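Local coordinates for protein chromosome-partitioning ATPase Soj (Thermus thermophilus, PDB 1WCV) that hydrolyses ATP and, in its ATP-bound state, binds double-stranded DNA cooperatively as nucleoprotein filaments, probably to partition the bacterial chromosome, at residues L27-A32 / D78-L83; L34-L39 / Y112-L117; A143-L148 / A186-A191. One frame throughout, in Å; residues are numbered along the deposited sequence.

Overall arrangement
Contacts 1 and 2 are neighbours in one P-loop ATPase core, their centres about 7 Å apart, while contact 3 lies across the centre of the chain, about 29 Å from contact 1 and 30 Å from contact 2, centre to centre. Helix 18-33 supplies one side of contact 1 and leads into strand 38-42 of contact 2. Strand 80-83 of contact 1 is the sheet neighbour of strand 38-42, and H81 ND1 lies 2.7 Å from Y112 OH, a probable hydrogen bond. A29 lies about 10 Å, side chain to side chain, from ATP-binding T22 in the same helix. In contact 3, the side chains of E144 and ATP-binding K15 are about 4 Å apart.

Contact 1: L27-A32 / D78-L83; sequences LAAYLA and DGFHLL
The ring of F80 lies against the small-residue flank of helix 27-32, with the methyl of A28 over one of its faces. That methyl is the main bump: A28 CB sits 4.0 Å from the centroid of the F80 ring and only 10° off its normal, a CH-pi contact over the middle of the ring. The ring fills the shallow hollow left by alanines along the helix. Its CE1 atom comes 3.8 Å from A29 CA, and its CD1 is 3.9 Å from A28 O, so the ring rests on backbone as much as on methyls. F80 CG stands between its own backbone N and carbonyl carbon (chi1 56°), a torsion that carries the ring over A28.

A32, one turn on from A28, meets the base of the same side chain, its CB 4.2 Å from F80 CB. The A32 methyl also leans on the turn before the strand, 3.7 Å from G79 O. G79 has positive phi and no side chain, and the chain passes closely beside A32 there. Further round the helix, A29 CB approaches the carboxylate of D78, 3.4 Å from OD1. This is a plain van der Waals touch: D78 OD1 is hydrogen-bonded to T221 OG1, and OD2 forms a salt bridge with R33, just past the segment. No hydrogen bond joins the two segments.

L53 and the strand residues V38 and L40 also touch the F80 side chain. The helix and strand axes run 9.1 Å apart at 147°, more nearly antiparallel than crossed. This is the layered packing of a P-loop ATPase, in which the helix following the nucleotide-binding loop covers one face of the central sheet.

Contact 2: L34-L39 / Y112-L117; sequences LGKRVL and YDLVLL
V38 pairs with L114 and L39 with V115 as parallel neighbours in the central sheet of the P-loop ATPase fold. Their ladder is regular: L39 N donates to L114 O, and L116 N to L39 O at 2.8 Å. Where the strands begin, R37 O takes two donors, L114 N almost straight on and D113 N at a more bent angle.

V38 and L114 face helix 18-33, touching L31, while L39 and V115 lie on the other face. There Y112 spreads its ring over L39. The tyrosine starts at CB, 3.7 Å from R37 O; CG, anti to the carbonyl carbon (chi1 -64°), carries the ring over L39. CD2 and, beyond it, CE2 lie against L39 CB and CD2; on the other branch CD1 approaches V38 C, and CE1 meets both L39 CB and V38 O. CZ is again over L39 CB, which stands 3.6 Å from the Y112 ring centroid and 5° off the normal, a CH-pi contact, while R37 C lies in plane at the edge. At the tip, OH reaches beyond both segments to a hydrogen bond with H81 ND1 on strand 80-83. An alanine in place of Y112 would remove the ring over L39 and is likely to leave H81 ND1 without its hydroxyl mate.

Before the strands, D113 reaches back to the turn at G35, whose positive phi closes a Schellman motif after helix 18-33. A water bridges G35 O and D113 OD2. The R37 guanidinium forms a salt bridge with the same oxygen, NH2 to OD2 at 3.2 Å. That oxygen also uses its anti lone pair to accept R37 N at 2.8 Å, with an N-H...O angle of 176°.

Contact 3: A143-L148 / A186-A191; sequences AEYYAL and AQQVEA
V189 pushes both of its methyls into the chain between A143 and Y145, and the close packing of this contact is concentrated there. CG1, anti to the valine's backbone N (chi1 179°), lies 3.5 Å from E144 O and 3.7 Å from A143 C, pressed against main chain. The second branch, CG2, turns to the tyrosine: it is 3.7 Å from Y145 CD1 and 3.9 Å from CE1, meeting the ring obliquely at that side. CG2 is also 3.8 Å from A143 O, so the valine occupies the bend between the peptide of A143 and the aromatic side chain. The backbones come nearest at A143 and A186, with 5.8 Å between their CA atoms.

The outer end is looser. Y145 carries its hydroxyl past the valine towards Q188, but Y145 OH and Q188 OE1 remain 4.1 Å apart with no hydrogen bond between them. Ring and amide planes lie nearly coplanar, 19° apart, and both residues are exposed. Q188 bends at chi2 (52°) and also packs against R236 of the second subunit. On the other side of helix 185-197, E190 forms a salt bridge with R237 of that subunit.

The contact joins the loop after strand 136-142, at the start of helix 146-164, to helix 185-197. The CB of E144 points away from helix 185-197, and its neighbourhood includes K15, a residue that binds ATP. With no hydrogen bond or salt bridge between the two segments, their association here rests on shape and van der Waals packing round V189, with no directional bond to fix the angle between them.

Contact 1: L27-A32 / D78-L83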
loop_
_atom_site.group_PDB
_atom_site.type_symbol
_atom_site.label_atom_id
_atom_site.label_comp_id
_atom_site.label_asym_id
_atom_site.label_seq_id
_atom_site.Cartn_x
_atom_site.Cartn_y
_atom_site.Cartn_z
ATOM N N LEU A 27 -4.237 13.997 -5.522
ATOM C CA LEU A 27 -4.629 12.867 -6.355
ATOM C C LEU A 27 -4.679 13.437 -7.775
ATOM O O LEU A 27 -4.236 12.811 -8.738
ATOM C CB LEU A 27 -6.022 12.367 -5.973
ATOM C CG LEU A 27 -6.327 10.867 -5.927
ATOM C CD1 LEU A 27 -7.809 10.690 -6.211
ATOM C CD2 LEU A 27 -5.496 10.083 -6.941
ATOM N N ALA A 28 -5.222 14.645 -7.891
ATOM C CA ALA A 28 -5.333 15.301 -9.181
ATOM C C ALA A 28 -3.951 15.568 -9.760
ATOM O O ALA A 28 -3.721 15.367 -10.948
ATOM C CB ALA A 28 -6.100 16.609 -9.037
ATOM N N ALA A 29 -3.032 16.010 -8.911
ATOM C CA ALA A 29 -1.675 16.324 -9.353
ATOM C C ALA A 29 -0.959 15.108 -9.910
ATOM O O ALA A 29 -0.270 15.196 -10.933
ATOM C CB ALA A 29 -0.872 16.917 -8.207
ATOM N N TYR A 30 -1.113 13.968 -9.245
ATOM C CA TYR A 30 -0.447 12.769 -9.717
ATOM C C TYR A 30 -1.170 12.029 -10.824
ATOM O O TYR A 30 -0.533 11.353 -11.625
ATOM C CB TYR A 30 -0.129 11.851 -8.540
ATOM C CG TYR A 30 1.024 12.400 -7.732
ATOM C CD1 TYR A 30 2.330 12.332 -8.219
ATOM C CD2 TYR A 30 0.807 13.055 -6.527
ATOM C CE1 TYR A 30 3.389 12.910 -7.525
ATOM C CE2 TYR A 30 1.858 13.639 -5.822
ATOM C CZ TYR A 30 3.149 13.563 -6.330
ATOM O OH TYR A 30 4.182 14.150 -5.643
ATOM N N LEU A 31 -2.492 12.147 -10.889
ATOM C CA LEU A 31 -3.208 11.489 -11.974
ATOM C C LEU A 31 -2.819 12.243 -13.255
ATOM O O LEU A 31 -2.719 11.659 -14.332
ATOM C CB LEU A 31 -4.722 11.549 -11.735
ATOM C CG LEU A 31 -5.276 10.601 -10.659
ATOM C CD1 LEU A 31 -6.757 10.893 -10.440
ATOM C CD2 LEU A 31 -5.079 9.147 -11.075
ATOM N N ALA A 32 -2.583 13.545 -13.124
ATOM C CA ALA A 32 -2.179 14.357 -14.274
ATOM C C ALA A 32 -0.806 13.893 -14.752
ATOM O O ALA A 32 -0.568 13.749 -15.950
ATOM C CB ALA A 32 -2.111 15.816 -13.890
ATOM N N ASP A 78 -0.766 23.180 -12.115
ATOM C CA ASP A 78 0.084 22.005 -11.941
ATOM C C ASP A 78 -0.236 20.831 -12.862
ATOM O O ASP A 78 -0.302 19.684 -12.415
ATOM C CB ASP A 78 0.036 21.524 -10.487
ATOM C CG ASP A 78 1.109 20.487 -10.183
ATOM O OD1 ASP A 78 0.916 19.669 -9.259
ATOM O OD2 ASP A 78 2.153 20.500 -10.869
ATOM N N GLY A 79 -0.440 21.112 -14.141
ATOM C CA GLY A 79 -0.715 20.042 -15.081
ATOM C C GLY A 79 -2.160 19.612 -15.258
ATOM O O GLY A 79 -2.442 18.754 -16.089
ATOM N N PHE A 80 -3.079 20.173 -14.476
ATOM C CA PHE A 80 -4.488 19.822 -14.638
ATOM C C PHE A 80 -5.368 21.066 -14.658
ATOM O O PHE A 80 -4.865 22.186 -14.626
ATOM C CB PHE A 80 -4.963 18.857 -13.537
ATOM C CG PHE A 80 -4.751 19.358 -12.134
ATOM C CD1 PHE A 80 -3.520 19.206 -11.503
ATOM C CD2 PHE A 80 -5.794 19.958 -11.428
ATOM C CE1 PHE A 80 -3.327 19.640 -10.194
ATOM C CE2 PHE A 80 -5.613 20.397 -10.118
ATOM C CZ PHE A 80 -4.380 20.239 -9.496
ATOM N N HIS A 81 -6.679 20.870 -14.730
ATOM C CA HIS A 81 -7.604 21.996 -14.754
ATOM C C HIS A 81 -8.484 22.039 -13.513
ATOM O O HIS A 81 -8.985 21.013 -13.064
ATOM C CB HIS A 81 -8.488 21.932 -16.003
ATOM C CG HIS A 81 -7.752 22.184 -17.284
ATOM N ND1 HIS A 81 -8.357 22.089 -18.519
ATOM C CD2 HIS A 81 -6.466 22.533 -17.521
ATOM C CE1 HIS A 81 -7.474 22.370 -19.461
ATOM N NE2 HIS A 81 -6.318 22.642 -18.883
ATOM N N LEU A 82 -8.659 23.238 -12.967
ATOM C CA LEU A 82 -9.487 23.451 -11.782
ATOM C C LEU A 82 -10.704 24.324 -12.074
ATOM O O LEU A 82 -10.584 25.384 -12.686
ATOM C CB LEU A 82 -8.677 24.128 -10.676
ATOM C CG LEU A 82 -9.512 24.696 -9.519
ATOM C CD1 LEU A 82 -9.896 23.572 -8.544
ATOM C CD2 LEU A 82 -8.730 25.776 -8.799
ATOM N N LEU A 83 -11.875 23.861 -11.648
ATOM C CA LEU A 83 -13.104 24.633 -11.793
ATOM C C LEU A 83 -13.261 25.126 -10.357
ATOM O O LEU A 83 -13.794 24.425 -9.502
ATOM C CB LEU A 83 -14.272 23.730 -12.185
ATOM C CG LEU A 83 -15.407 24.411 -12.956
ATOM C CD1 LEU A 83 -16.618 23.499 -12.974
ATOM C CD2 LEU A 83 -15.764 25.742 -12.311
#

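Contact 2: L34-L39 / Y112-L117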
loop_
_atom_site.group_PDB
_atom_site.type_symbol
_atom_site.label_atom_id
_atom_site.label_comp_id
_atom_site.label_asym_id
_atom_site.label_seq_id
_atom_site.Cartn_x
_atom_site.Cartn_y
_atom_site.Cartn_z
ATOM N N LEU A 34 0.350 11.099 -14.615
ATOM C CA LEU A 34 0.252 9.759 -15.180
ATOM C C LEU A 34 -0.193 9.878 -16.633
ATOM O O LEU A 34 -0.389 8.876 -17.317
ATOM C CB LEU A 34 -0.755 8.907 -14.404
ATOM C CG LEU A 34 -0.276 8.334 -13.070
ATOM C CD1 LEU A 34 -1.387 7.499 -12.440
ATOM C CD2 LEU A 34 0.961 7.478 -13.303
ATOM N N GLY A 35 -0.357 11.114 -17.094
ATOM C CA GLY A 35 -0.768 11.347 -18.466
ATOM C C GLY A 35 -2.269 11.399 -18.677
ATOM O O GLY A 35 -2.757 11.120 -19.773
ATOM N N LYS A 36 -3.005 11.764 -17.633
ATOM C CA LYS A 36 -4.460 11.852 -17.719
ATOM C C LYS A 36 -4.914 13.307 -17.792
ATOM O O LYS A 36 -4.331 14.170 -17.136
ATOM C CB LYS A 36 -5.098 11.216 -16.479
ATOM C CG LYS A 36 -4.695 9.779 -16.191
ATOM C CD LYS A 36 -5.338 8.798 -17.150
ATOM C CE LYS A 36 -5.091 7.370 -16.693
ATOM N NZ LYS A 36 -5.765 6.367 -17.557
ATOM N N ARG A 37 -5.942 13.581 -18.595
ATOM C CA ARG A 37 -6.492 14.933 -18.676
ATOM C C ARG A 37 -7.409 14.955 -17.463
ATOM O O ARG A 37 -8.383 14.208 -17.410
ATOM C CB ARG A 37 -7.329 15.129 -19.940
ATOM C CG ARG A 37 -6.595 14.893 -21.245
ATOM C CD ARG A 37 -7.405 15.438 -22.409
ATOM N NE ARG A 37 -7.091 14.762 -23.661
ATOM C CZ ARG A 37 -7.423 13.503 -23.929
ATOM N NH1 ARG A 37 -7.098 12.961 -25.093
ATOM N NH2 ARG A 37 -8.090 12.789 -23.034
ATOM N N VAL A 38 -7.105 15.810 -16.496
ATOM C CA VAL A 38 -7.885 15.849 -15.270
ATOM C C VAL A 38 -8.511 17.183 -14.907
ATOM O O VAL A 38 -7.882 18.234 -15.014
ATOM C CB VAL A 38 -7.005 15.396 -14.085
ATOM C CG1 VAL A 38 -7.775 15.494 -12.772
ATOM C CG2 VAL A 38 -6.510 13.980 -14.329
ATOM N N LEU A 39 -9.758 17.114 -14.455
ATOM C CA LEU A 39 -10.488 18.288 -14.014
ATOM C C LEU A 39 -10.806 18.117 -12.528
ATOM O O LEU A 39 -11.364 17.101 -12.123
ATOM C CB LEU A 39 -11.801 18.439 -14.785
ATOM C CG LEU A 39 -12.714 19.549 -14.263
ATOM C CD1 LEU A 39 -12.027 20.901 -14.402
ATOM C CD2 LEU A 39 -14.020 19.531 -15.033
ATOM N N TYR A 112 -12.422 15.330 -20.656
ATOM C CA TYR A 112 -11.459 14.862 -19.665
ATOM C C TYR A 112 -11.490 13.350 -19.471
ATOM O O TYR A 112 -12.499 12.696 -19.726
ATOM C CB TYR A 112 -11.722 15.550 -18.321
ATOM C CG TYR A 112 -11.515 17.047 -18.343
ATOM C CD1 TYR A 112 -10.235 17.593 -18.295
ATOM C CD2 TYR A 112 -12.601 17.921 -18.442
ATOM C CE1 TYR A 112 -10.038 18.968 -18.346
ATOM C CE2 TYR A 112 -12.416 19.301 -18.494
ATOM C CZ TYR A 112 -11.130 19.817 -18.447
ATOM O OH TYR A 112 -10.934 21.177 -18.502
ATOM N N ASP A 113 -10.364 12.800 -19.033
ATOM C CA ASP A 113 -10.271 11.373 -18.758
ATOM C C ASP A 113 -10.860 11.140 -17.370
ATOM O O ASP A 113 -11.613 10.196 -17.155
ATOM C CB ASP A 113 -8.812 10.909 -18.745
ATOM C CG ASP A 113 -8.172 10.953 -20.111
ATOM O OD1 ASP A 113 -8.718 10.318 -21.035
ATOM O OD2 ASP A 113 -7.122 11.617 -20.254
ATOM N N LEU A 114 -10.505 12.022 -16.438
ATOM C CA LEU A 114 -10.963 11.920 -15.055
ATOM C C LEU A 114 -11.403 13.257 -14.466
ATOM O O LEU A 114 -10.774 14.295 -14.691
ATOM C CB LEU A 114 -9.845 11.349 -14.181
ATOM C CG LEU A 114 -9.247 10.005 -14.588
ATOM C CD1 LEU A 114 -7.967 9.777 -13.811
ATOM C CD2 LEU A 114 -10.244 8.885 -14.332
ATOM N N VAL A 115 -12.484 13.217 -13.694
ATOM C CA VAL A 115 -13.019 14.409 -13.053
ATOM C C VAL A 115 -13.131 14.151 -11.552
ATOM O O VAL A 115 -13.816 13.223 -11.134
ATOM C CB VAL A 115 -14.418 14.747 -13.600
ATOM C CG1 VAL A 115 -14.897 16.074 -13.013
ATOM C CG2 VAL A 115 -14.378 14.806 -15.125
ATOM N N LEU A 116 -12.434 14.953 -10.755
ATOM C CA LEU A 116 -12.466 14.802 -9.296
ATOM C C LEU A 116 -13.349 15.885 -8.700
ATOM O O LEU A 116 -13.195 17.061 -9.019
ATOM C CB LEU A 116 -11.051 14.909 -8.707
ATOM C CG LEU A 116 -10.160 13.659 -8.765
ATOM C CD1 LEU A 116 -10.092 13.110 -10.179
ATOM C CD2 LEU A 116 -8.761 14.016 -8.268
ATOM N N LEU A 117 -14.274 15.490 -7.832
ATOM C CA LEU A 117 -15.179 16.451 -7.207
ATOM C C LEU A 117 -14.912 16.536 -5.715
ATOM O O LEU A 117 -15.214 15.596 -4.987
ATOM C CB LEU A 117 -16.626 16.015 -7.424
ATOM C CG LEU A 117 -17.049 15.646 -8.843
ATOM C CD1 LEU A 117 -18.414 14.971 -8.802
ATOM C CD2 LEU A 117 -17.074 16.898 -9.716
HETATM O O HOH W 1 -5.060 10.606 -21.617
#

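Contact 3: A143-L148 / A186-A191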
loop_
_atom_site.group_PDB
_atom_site.type_symbol
_atom_site.label_atom_id
_atom_site.label_comp_id
_atom_site.label_asym_id
_atom_site.label_seq_id
_atom_site.Cartn_x
_atom_site.Cartn_y
_atom_site.Cartn_z
ATOM N N ALA A 143 -6.973 8.649 10.764
ATOM C CA ALA A 143 -6.788 7.441 11.550
ATOM C C ALA A 143 -7.193 7.648 13.007
ATOM O O ALA A 143 -6.355 7.605 13.911
ATOM C CB ALA A 143 -5.334 6.983 11.461
ATOM N N GLU A 144 -8.488 7.866 13.220
ATOM C CA GLU A 144 -9.050 8.073 14.555
ATOM C C GLU A 144 -10.207 7.097 14.695
ATOM O O GLU A 144 -10.844 6.749 13.701
ATOM C CB GLU A 144 -9.577 9.501 14.697
ATOM C CG GLU A 144 -8.536 10.588 14.521
ATOM C CD GLU A 144 -9.157 11.977 14.512
ATOM O OE1 GLU A 144 -8.402 12.971 14.508
ATOM O OE2 GLU A 144 -10.404 12.072 14.506
ATOM N N TYR A 145 -10.500 6.666 15.915
ATOM C CA TYR A 145 -11.580 5.708 16.116
ATOM C C TYR A 145 -12.951 6.131 15.587
ATOM O O TYR A 145 -13.758 5.276 15.216
ATOM C CB TYR A 145 -11.698 5.316 17.594
ATOM C CG TYR A 145 -11.235 3.900 17.847
ATOM C CD1 TYR A 145 -9.875 3.593 17.938
ATOM C CD2 TYR A 145 -12.154 2.850 17.920
ATOM C CE1 TYR A 145 -9.440 2.274 18.090
ATOM C CE2 TYR A 145 -11.729 1.526 18.070
ATOM C CZ TYR A 145 -10.371 1.247 18.152
ATOM O OH TYR A 145 -9.945 -0.054 18.289
ATOM N N TYR A 146 -13.223 7.432 15.537
ATOM C CA TYR A 146 -14.524 7.858 15.038
ATOM C C TYR A 146 -14.719 7.460 13.581
ATOM O O TYR A 146 -15.850 7.329 13.114
ATOM C CB TYR A 146 -14.720 9.372 15.162
ATOM C CG TYR A 146 -16.069 9.785 14.618
ATOM C CD1 TYR A 146 -16.229 10.109 13.268
ATOM C CD2 TYR A 146 -17.213 9.705 15.413
ATOM C CE1 TYR A 146 -17.495 10.324 12.721
ATOM C CE2 TYR A 146 -18.480 9.918 14.877
ATOM C CZ TYR A 146 -18.613 10.222 13.529
ATOM O OH TYR A 146 -19.867 10.376 12.979
ATOM N N ALA A 147 -13.620 7.255 12.865
ATOM C CA ALA A 147 -13.717 6.907 11.453
ATOM C C ALA A 147 -14.544 5.655 11.222
ATOM O O ALA A 147 -15.161 5.505 10.168
ATOM C CB ALA A 147 -12.317 6.739 10.850
ATOM N N LEU A 148 -14.560 4.752 12.197
ATOM C CA LEU A 148 -15.330 3.522 12.063
ATOM C C LEU A 148 -16.807 3.830 11.845
ATOM O O LEU A 148 -17.417 3.299 10.919
ATOM C CB LEU A 148 -15.166 2.641 13.307
ATOM C CG LEU A 148 -13.810 1.956 13.481
ATOM C CD1 LEU A 148 -13.733 1.334 14.864
ATOM C CD2 LEU A 148 -13.618 0.897 12.399
ATOM N N ALA A 186 -2.126 4.787 15.763
ATOM C CA ALA A 186 -2.464 4.878 14.351
ATOM C C ALA A 186 -2.561 3.469 13.790
ATOM O O ALA A 186 -3.490 3.157 13.057
ATOM C CB ALA A 186 -1.396 5.665 13.604
ATOM N N GLN A 187 -1.593 2.624 14.140
ATOM C CA GLN A 187 -1.581 1.236 13.678
ATOM C C GLN A 187 -2.862 0.511 14.068
ATOM O O GLN A 187 -3.446 -0.207 13.262
ATOM C CB GLN A 187 -0.391 0.471 14.284
ATOM C CG GLN A 187 0.895 0.554 13.490
ATOM C CD GLN A 187 2.060 -0.133 14.183
ATOM O OE1 GLN A 187 1.877 -1.087 14.944
ATOM N NE2 GLN A 187 3.269 0.341 13.905
ATOM N N GLN A 188 -3.283 0.690 15.316
ATOM C CA GLN A 188 -4.474 0.023 15.824
ATOM C C GLN A 188 -5.753 0.460 15.111
ATOM O O GLN A 188 -6.609 -0.363 14.787
ATOM C CB GLN A 188 -4.598 0.261 17.334
ATOM C CG GLN A 188 -5.756 -0.487 17.963
ATOM C CD GLN A 188 -5.738 -1.962 17.615
ATOM O OE1 GLN A 188 -6.790 -2.585 17.463
ATOM N NE2 GLN A 188 -4.542 -2.532 17.491
ATOM N N VAL A 189 -5.888 1.753 14.852
ATOM C CA VAL A 189 -7.080 2.225 14.166
ATOM C C VAL A 189 -7.123 1.706 12.728
ATOM O O VAL A 189 -8.178 1.301 12.243
ATOM C CB VAL A 189 -7.152 3.760 14.151
ATOM C CG1 VAL A 189 -8.404 4.211 13.397
ATOM C CG2 VAL A 189 -7.177 4.284 15.577
ATOM N N GLU A 190 -5.985 1.723 12.042
ATOM C CA GLU A 190 -5.951 1.234 10.664
ATOM C C GLU A 190 -6.352 -0.233 10.628
ATOM O O GLU A 190 -7.166 -0.653 9.800
ATOM C CB GLU A 190 -4.550 1.374 10.058
ATOM C CG GLU A 190 -4.494 0.946 8.590
ATOM C CD GLU A 190 -3.095 1.015 8.008
ATOM O OE1 GLU A 190 -2.311 1.877 8.455
ATOM O OE2 GLU A 190 -2.788 0.224 7.094
ATOM N N ALA A 191 -5.765 -1.008 11.537
ATOM C CA ALA A 191 -6.049 -2.436 11.620
ATOM C C ALA A 191 -7.540 -2.674 11.791
ATOM O O ALA A 191 -8.111 -3.571 11.165
ATOM C CB ALA A 191 -5.272 -3.061 12.784
#